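Local coordinates for peptidoglycan D,D-transpeptidase FtsI (Yersinia pestis, PDB 6SYN), which probably cross-links peptidoglycan strands as a D,D-transpeptidase of the class B penicillin-binding proteins and is inhibited by beta-lactams, at residues Ala207-Ala219 with Arg387-Ala399. Numbering follows the deposited sequence.
Sequences AVLVDVNTGEVLA and RPLSITRVDPPVA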
ATOM      1  N   ALA A 207       2.684  -0.818   2.440  1.00 10.06           N
ATOM      2  CA  ALA A 207       4.004  -0.810   1.779  1.00  9.89           C
ATOM      3  C   ALA A 207       3.776  -0.965   0.278  1.00  9.77           C
ATOM      4  O   ALA A 207       3.061  -1.914  -0.110  1.00  9.74           O
ATOM      5  CB  ALA A 207       4.867  -1.917   2.325  1.00  9.89           C
ATOM      6  N   VAL A 208       4.324  -0.047  -0.522  1.00  9.52           N
ATOM      7  CA  VAL A 208       4.316  -0.139  -2.011  1.00  9.28           C
ATOM      8  C   VAL A 208       5.768  -0.200  -2.491  1.00  9.13           C
ATOM      9  O   VAL A 208       6.573   0.649  -2.058  1.00  8.95           O
ATOM     10  CB  VAL A 208       3.534   1.021  -2.656  1.00  9.21           C
ATOM     11  CG1 VAL A 208       3.514   0.908  -4.174  1.00  9.19           C
ATOM     12  CG2 VAL A 208       2.117   1.105  -2.117  1.00  9.20           C
ATOM     13  N   LEU A 209       6.064  -1.187  -3.342  1.00  8.98           N
ATOM     14  CA  LEU A 209       7.380  -1.410  -3.993  1.00  8.96           C
ATOM     15  C   LEU A 209       7.201  -1.311  -5.511  1.00  9.00           C
ATOM     16  O   LEU A 209       6.417  -2.105  -6.069  1.00  8.95           O
ATOM     17  CB  LEU A 209       7.893  -2.798  -3.606  1.00  8.88           C
ATOM     18  CG  LEU A 209       9.288  -3.146  -4.119  1.00  8.81           C
ATOM     19  CD1 LEU A 209      10.354  -2.432  -3.306  1.00  8.78           C
ATOM     20  CD2 LEU A 209       9.504  -4.651  -4.094  1.00  8.82           C
ATOM     21  N   VAL A 210       7.927  -0.394  -6.152  1.00  9.08           N
ATOM     22  CA  VAL A 210       7.802  -0.096  -7.608  1.00  9.09           C
ATOM     23  C   VAL A 210       9.173  -0.260  -8.269  1.00  9.18           C
ATOM     24  O   VAL A 210      10.174   0.205  -7.697  1.00  9.05           O
ATOM     25  CB  VAL A 210       7.233   1.315  -7.842  1.00  9.05           C
ATOM     26  CG1 VAL A 210       7.101   1.632  -9.327  1.00  9.02           C
ATOM     27  CG2 VAL A 210       5.903   1.498  -7.126  1.00  9.04           C
ATOM     28  N   ASP A 211       9.187  -0.915  -9.431  1.00  9.32           N
ATOM     29  CA  ASP A 211      10.349  -0.982 -10.346  1.00  9.44           C
ATOM     30  C   ASP A 211      10.603   0.429 -10.879  1.00  9.59           C
ATOM     31  O   ASP A 211       9.672   1.032 -11.448  1.00  9.63           O
ATOM     32  CB  ASP A 211      10.095  -1.974 -11.481  1.00  9.52           C
ATOM     33  CG  ASP A 211      11.365  -2.497 -12.121  1.00  9.60           C
ATOM     34  OD1 ASP A 211      12.174  -1.668 -12.585  1.00  9.66           O
ATOM     35  OD2 ASP A 211      11.543  -3.729 -12.134  1.00  9.84           O
ATOM     36  N   VAL A 212      11.826   0.923 -10.704  1.00  9.71           N
ATOM     37  CA  VAL A 212      12.253   2.308 -11.065  1.00  9.80           C
ATOM     38  C   VAL A 212      12.221   2.492 -12.595  1.00  9.79           C
ATOM     39  O   VAL A 212      11.925   3.616 -13.052  1.00  9.75           O
ATOM     40  CB  VAL A 212      13.643   2.568 -10.453  1.00  9.90           C
ATOM     41  CG1 VAL A 212      14.297   3.825 -10.997  1.00  9.93           C
ATOM     42  CG2 VAL A 212      13.574   2.608  -8.930  1.00  9.88           C
ATOM     43  N   ASN A 213      12.473   1.426 -13.361  1.00  9.85           N
ATOM     44  CA  ASN A 213      12.737   1.493 -14.825  1.00  9.96           C
ATOM     45  C   ASN A 213      11.493   1.137 -15.649  1.00 10.14           C
ATOM     46  O   ASN A 213      11.422   1.599 -16.802  1.00 10.25           O
ATOM     47  CB  ASN A 213      13.895   0.577 -15.225  1.00  9.88           C
ATOM     48  CG  ASN A 213      15.215   0.996 -14.614  1.00  9.79           C
ATOM     49  OD1 ASN A 213      15.949   0.160 -14.090  1.00  9.78           O
ATOM     50  ND2 ASN A 213      15.521   2.283 -14.667  1.00  9.60           N
ATOM     51  N   THR A 214      10.580   0.316 -15.116  1.00 10.32           N
ATOM     52  CA  THR A 214       9.409  -0.241 -15.855  1.00 10.33           C
ATOM     53  C   THR A 214       8.094   0.371 -15.344  1.00 10.26           C
ATOM     54  O   THR A 214       7.090   0.303 -16.084  1.00 10.22           O
ATOM     55  CB  THR A 214       9.388  -1.774 -15.764  1.00 10.39           C
ATOM     56  OG1 THR A 214       8.986  -2.139 -14.443  1.00 10.61           O
ATOM     57  CG2 THR A 214      10.725  -2.409 -16.082  1.00 10.33           C
ATOM     58  N   GLY A 215       8.089   0.940 -14.131  1.00 10.20           N
ATOM     59  CA  GLY A 215       6.882   1.470 -13.464  1.00 10.14           C
ATOM     60  C   GLY A 215       5.985   0.352 -12.954  1.00 10.07           C
ATOM     61  O   GLY A 215       4.886   0.649 -12.454  1.00 10.05           O
ATOM     62  N   GLU A 216       6.432  -0.897 -13.072  1.00 10.02           N
ATOM     63  CA  GLU A 216       5.674  -2.082 -12.611  1.00 10.13           C
ATOM     64  C   GLU A 216       5.556  -2.033 -11.081  1.00 10.13           C
ATOM     65  O   GLU A 216       6.548  -1.640 -10.419  1.00  9.98           O
ATOM     66  CB  GLU A 216       6.385  -3.353 -13.064  1.00 10.23           C
ATOM     67  CG  GLU A 216       6.271  -3.620 -14.548  1.00 10.31           C
ATOM     68  CD  GLU A 216       7.116  -4.801 -14.979  1.00 10.43           C
ATOM     69  OE1 GLU A 216       8.357  -4.694 -14.907  1.00 10.73           O
ATOM     70  OE2 GLU A 216       6.536  -5.837 -15.342  1.00 10.61           O
ATOM     71  N   VAL A 217       4.384  -2.397 -10.547  1.00 10.04           N
ATOM     72  CA  VAL A 217       4.153  -2.588  -9.086  1.00 10.03           C
ATOM     73  C   VAL A 217       4.558  -4.023  -8.750  1.00  9.98           C
ATOM     74  O   VAL A 217       3.816  -4.943  -9.142  1.00  9.99           O
ATOM     75  CB  VAL A 217       2.695  -2.313  -8.677  1.00 10.16           C
ATOM     76  CG1 VAL A 217       2.500  -2.524  -7.182  1.00 10.18           C
ATOM     77  CG2 VAL A 217       2.227  -0.922  -9.090  1.00 10.17           C
ATOM     78  N   LEU A 218       5.699  -4.184  -8.075  1.00  9.85           N
ATOM     79  CA  LEU A 218       6.304  -5.487  -7.698  1.00  9.79           C
ATOM     80  C   LEU A 218       5.664  -6.006  -6.408  1.00  9.81           C
ATOM     81  O   LEU A 218       5.604  -7.240  -6.235  1.00  9.86           O
ATOM     82  CB  LEU A 218       7.816  -5.300  -7.530  1.00  9.81           C
ATOM     83  CG  LEU A 218       8.568  -4.973  -8.818  1.00  9.82           C
ATOM     84  CD1 LEU A 218      10.003  -4.558  -8.539  1.00  9.75           C
ATOM     85  CD2 LEU A 218       8.524  -6.149  -9.785  1.00  9.81           C
ATOM     86  N   ALA A 219       5.233  -5.104  -5.523  1.00  9.84           N
ATOM     87  CA  ALA A 219       4.587  -5.455  -4.239  1.00  9.87           C
ATOM     88  C   ALA A 219       3.639  -4.332  -3.811  1.00  9.99           C
ATOM     89  O   ALA A 219       3.999  -3.158  -3.985  1.00  9.98           O
ATOM     90  CB  ALA A 219       5.642  -5.727  -3.199  1.00  9.81           C
ATOM     91  N   ARG A 387       7.417   7.691 -15.134  1.00 11.05           N
ATOM     92  CA  ARG A 387       6.903   6.514 -15.884  1.00 11.21           C
ATOM     93  C   ARG A 387       5.514   6.149 -15.368  1.00 11.33           C
ATOM     94  O   ARG A 387       5.215   6.331 -14.193  1.00 11.56           O
ATOM     95  CB  ARG A 387       7.884   5.341 -15.772  1.00 11.21           C
ATOM     96  CG  ARG A 387       8.736   5.153 -17.021  1.00 11.36           C
ATOM     97  CD  ARG A 387       9.648   3.941 -16.991  1.00 11.29           C
ATOM     98  NE  ARG A 387      10.867   4.257 -16.265  1.00 11.42           N
ATOM     99  CZ  ARG A 387      12.005   4.685 -16.804  1.00 11.36           C
ATOM    100  NH1 ARG A 387      13.034   4.952 -16.017  1.00 11.42           N
ATOM    101  NH2 ARG A 387      12.129   4.834 -18.110  1.00 11.39           N
ATOM    102  N   PRO A 388       4.601   5.673 -16.243  1.00 11.54           N
ATOM    103  CA  PRO A 388       3.320   5.127 -15.797  1.00 11.61           C
ATOM    104  C   PRO A 388       3.419   3.800 -15.028  1.00 11.67           C
ATOM    105  O   PRO A 388       4.262   2.980 -15.339  1.00 11.56           O
ATOM    106  CB  PRO A 388       2.515   4.891 -17.088  1.00 11.62           C
ATOM    107  CG  PRO A 388       3.528   4.936 -18.219  1.00 11.64           C
ATOM    108  CD  PRO A 388       4.717   5.723 -17.707  1.00 11.63           C
ATOM    109  N   LEU A 389       2.506   3.618 -14.073  1.00 11.84           N
ATOM    110  CA  LEU A 389       2.354   2.396 -13.242  1.00 11.98           C
ATOM    111  C   LEU A 389       1.624   1.308 -14.040  1.00 12.06           C
ATOM    112  O   LEU A 389       0.914   1.667 -14.991  1.00 12.06           O
ATOM    113  CB  LEU A 389       1.563   2.776 -11.987  1.00 12.01           C
ATOM    114  CG  LEU A 389       2.240   3.785 -11.060  1.00 12.02           C
ATOM    115  CD1 LEU A 389       1.212   4.522 -10.215  1.00 12.01           C
ATOM    116  CD2 LEU A 389       3.270   3.099 -10.175  1.00 12.08           C
ATOM    117  N   SER A 390       1.792   0.032 -13.666  1.00 12.32           N
ATOM    118  CA  SER A 390       0.921  -1.098 -14.100  1.00 12.74           C
ATOM    119  C   SER A 390       0.954  -2.237 -13.065  1.00 12.93           C
ATOM    120  O   SER A 390       1.993  -2.368 -12.383  1.00 12.67           O
ATOM    121  CB  SER A 390       1.286  -1.574 -15.494  1.00 12.78           C
ATOM    122  OG  SER A 390       2.584  -2.143 -15.529  1.00 12.73           O
ATOM    123  N   ILE A 391      -0.147  -3.004 -12.945  1.00 13.28           N
ATOM    124  CA  ILE A 391      -0.260  -4.234 -12.090  1.00 13.56           C
ATOM    125  C   ILE A 391      -0.138  -5.486 -12.967  1.00 14.14           C
ATOM    126  O   ILE A 391      -0.365  -6.587 -12.425  1.00 14.12           O
ATOM    127  CB  ILE A 391      -1.553  -4.335 -11.234  1.00 13.41           C
ATOM    128  CG1 ILE A 391      -2.684  -3.408 -11.686  1.00 13.24           C
ATOM    129  CG2 ILE A 391      -1.242  -4.157  -9.752  1.00 13.57           C
ATOM    130  CD1 ILE A 391      -3.367  -3.849 -12.961  1.00 13.20           C
ATOM    131  N   THR A 392       0.193  -5.350 -14.254  1.00 14.90           N
ATOM    132  CA  THR A 392       0.386  -6.502 -15.182  1.00 15.41           C
ATOM    133  C   THR A 392       1.813  -6.467 -15.735  1.00 15.98           C
ATOM    134  O   THR A 392       2.343  -5.364 -15.932  1.00 15.68           O
ATOM    135  CB  THR A 392      -0.689  -6.527 -16.278  1.00 15.31           C
ATOM    136  OG1 THR A 392      -0.583  -5.355 -17.089  1.00 15.11           O
ATOM    137  CG2 THR A 392      -2.085  -6.625 -15.702  1.00 15.25           C
ATOM    138  N   ARG A 393       2.415  -7.639 -15.938  1.00 17.22           N
ATOM    139  CA  ARG A 393       3.784  -7.758 -16.492  1.00 18.35           C
ATOM    140  C   ARG A 393       3.833  -6.934 -17.780  1.00 19.12           C
ATOM    141  O   ARG A 393       2.894  -7.051 -18.589  1.00 18.80           O
ATOM    142  CB  ARG A 393       4.151  -9.223 -16.743  1.00 18.92           C
ATOM    143  CG  ARG A 393       5.648  -9.460 -16.861  1.00 19.53           C
ATOM    144  CD  ARG A 393       5.994 -10.872 -17.296  1.00 20.16           C
ATOM    145  NE  ARG A 393       7.297 -11.266 -16.766  1.00 20.90           N
ATOM    146  CZ  ARG A 393       8.477 -10.991 -17.322  1.00 20.91           C
ATOM    147  NH1 ARG A 393       8.550 -10.321 -18.463  1.00 21.06           N
ATOM    148  NH2 ARG A 393       9.589 -11.396 -16.732  1.00 20.83           N
ATOM    149  N   VAL A 394       4.856  -6.093 -17.928  1.00 20.29           N
ATOM    150  CA  VAL A 394       5.082  -5.258 -19.142  1.00 21.80           C
ATOM    151  C   VAL A 394       6.335  -5.791 -19.840  1.00 23.31           C
ATOM    152  O   VAL A 394       7.211  -6.317 -19.130  1.00 24.25           O
ATOM    153  CB  VAL A 394       5.219  -3.761 -18.795  1.00 21.84           C
ATOM    154  CG1 VAL A 394       4.123  -3.293 -17.853  1.00 21.55           C
ATOM    155  CG2 VAL A 394       6.588  -3.421 -18.221  1.00 22.06           C
ATOM    156  N   ASP A 395       6.404  -5.653 -21.168  1.00 25.03           N
ATOM    157  CA  ASP A 395       7.615  -5.926 -21.990  1.00 26.62           C
ATOM    158  C   ASP A 395       8.506  -4.685 -21.980  1.00 26.39           C
ATOM    159  O   ASP A 395       8.122  -3.663 -22.543  1.00 26.44           O
ATOM    160  CB  ASP A 395       7.236  -6.280 -23.432  1.00 28.00           C
ATOM    161  CG  ASP A 395       6.355  -7.512 -23.557  1.00 28.88           C
ATOM    162  OD1 ASP A 395       6.903  -8.633 -23.485  1.00 28.91           O
ATOM    163  OD2 ASP A 395       5.126  -7.340 -23.721  1.00 29.88           O
ATOM    164  N   PRO A 396       9.719  -4.708 -21.377  1.00 26.14           N
ATOM    165  CA  PRO A 396      10.576  -3.523 -21.363  1.00 26.24           C
ATOM    166  C   PRO A 396      11.202  -3.326 -22.742  1.00 26.76           C
ATOM    167  O   PRO A 396      11.157  -4.239 -23.566  1.00 26.69           O
ATOM    168  CB  PRO A 396      11.647  -3.820 -20.302  1.00 26.13           C
ATOM    169  CG  PRO A 396      11.314  -5.198 -19.745  1.00 25.97           C
ATOM    170  CD  PRO A 396      10.362  -5.854 -20.722  1.00 25.93           C
ATOM    171  N   PRO A 397      11.789  -2.146 -23.067  1.00 26.90           N
ATOM    172  CA  PRO A 397      11.702  -0.938 -22.237  1.00 25.90           C
ATOM    173  C   PRO A 397      10.326  -0.254 -22.173  1.00 24.72           C
ATOM    174  O   PRO A 397       9.473  -0.544 -22.991  1.00 24.33           O
ATOM    175  CB  PRO A 397      12.665   0.054 -22.917  1.00 26.22           C
ATOM    176  CG  PRO A 397      12.783  -0.444 -24.346  1.00 26.38           C
ATOM    177  CD  PRO A 397      12.647  -1.949 -24.246  1.00 26.53           C
ATOM    178  N   VAL A 398      10.171   0.653 -21.204  1.00 23.60           N
ATOM    179  CA  VAL A 398       8.956   1.496 -21.001  1.00 23.15           C
ATOM    180  C   VAL A 398       9.372   2.958 -21.167  1.00 22.81           C
ATOM    181  O   VAL A 398      10.252   3.407 -20.406  1.00 22.58           O
ATOM    182  CB  VAL A 398       8.312   1.255 -19.620  1.00 23.10           C
ATOM    183  CG1 VAL A 398       7.009   2.026 -19.463  1.00 22.84           C
ATOM    184  CG2 VAL A 398       8.091  -0.224 -19.338  1.00 22.90           C
ATOM    185  N   ALA A 399       8.768   3.659 -22.131  1.00 22.52           N
ATOM    186  CA  ALA A 399       8.940   5.114 -22.343  1.00 22.37           C
ATOM    187  C   ALA A 399       8.531   5.852 -21.061  1.00 22.85           C
ATOM    188  O   ALA A 399       7.622   5.364 -20.352  1.00 22.79           O
ATOM    189  CB  ALA A 399       8.131   5.576 -23.529  1.00 21.83           C
TER
HETATM  190  O   HOH W   1       9.243  -5.947 -17.221  1.00 13.88           O
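Glu216 and Val394 approach from opposite directions, and the carboxylate of the first grips the backbone of the second. Val394 N donates to Glu216 OE2 over 3.1 Å with a nearly straight N-H...O angle of 168°, but it arrives from above the carboxylate plane, 49° out of it. The other oxygen is tied back to its own turn: Thr214 OG1 donates to Glu216 OE1 at 2.7 Å and itself accepts from Glu216 N, closing an ST turn. A water donating to both Glu216 OE1 and Val394 O adds a second link, and Arg22 forms a salt bridge with Glu216 OE2. With partners at both oxygens, the carboxylate is probably fixed in rotation and kept ionised. Val394 CG2, set between its backbone N and carbonyl carbon, lies against the glutamate stem, 3.6 Å from Glu216 CD. The turn being gripped joins strands 204-211 and 217-223, the paired strands at one margin of the antiparallel sheet in the transpeptidase domain; the other segment belongs to the long loop between strands 385-386 and 401-402. Val217 N extends the attachment along the strand, bonding Ser390 O at 3.0 Å. At the far end of the turn, the bent side chain of Arg387 (chi3 -83°) brings its guanidinium edge to Val212 O, which receives weak bonds from both NE and NH1, while Asn213 O sits over one face. Arg387 NH2 also donates to Val398 O at 3.3 Å, drawing the two ends of 387-399 together. Val398 CG2 lies beside the backbone here, 3.4 Å from Thr214 O. On the apolar side, Leu389 crosses Val210 at about a right angle, CD2 lying 4.2 Å from Val210 CG1.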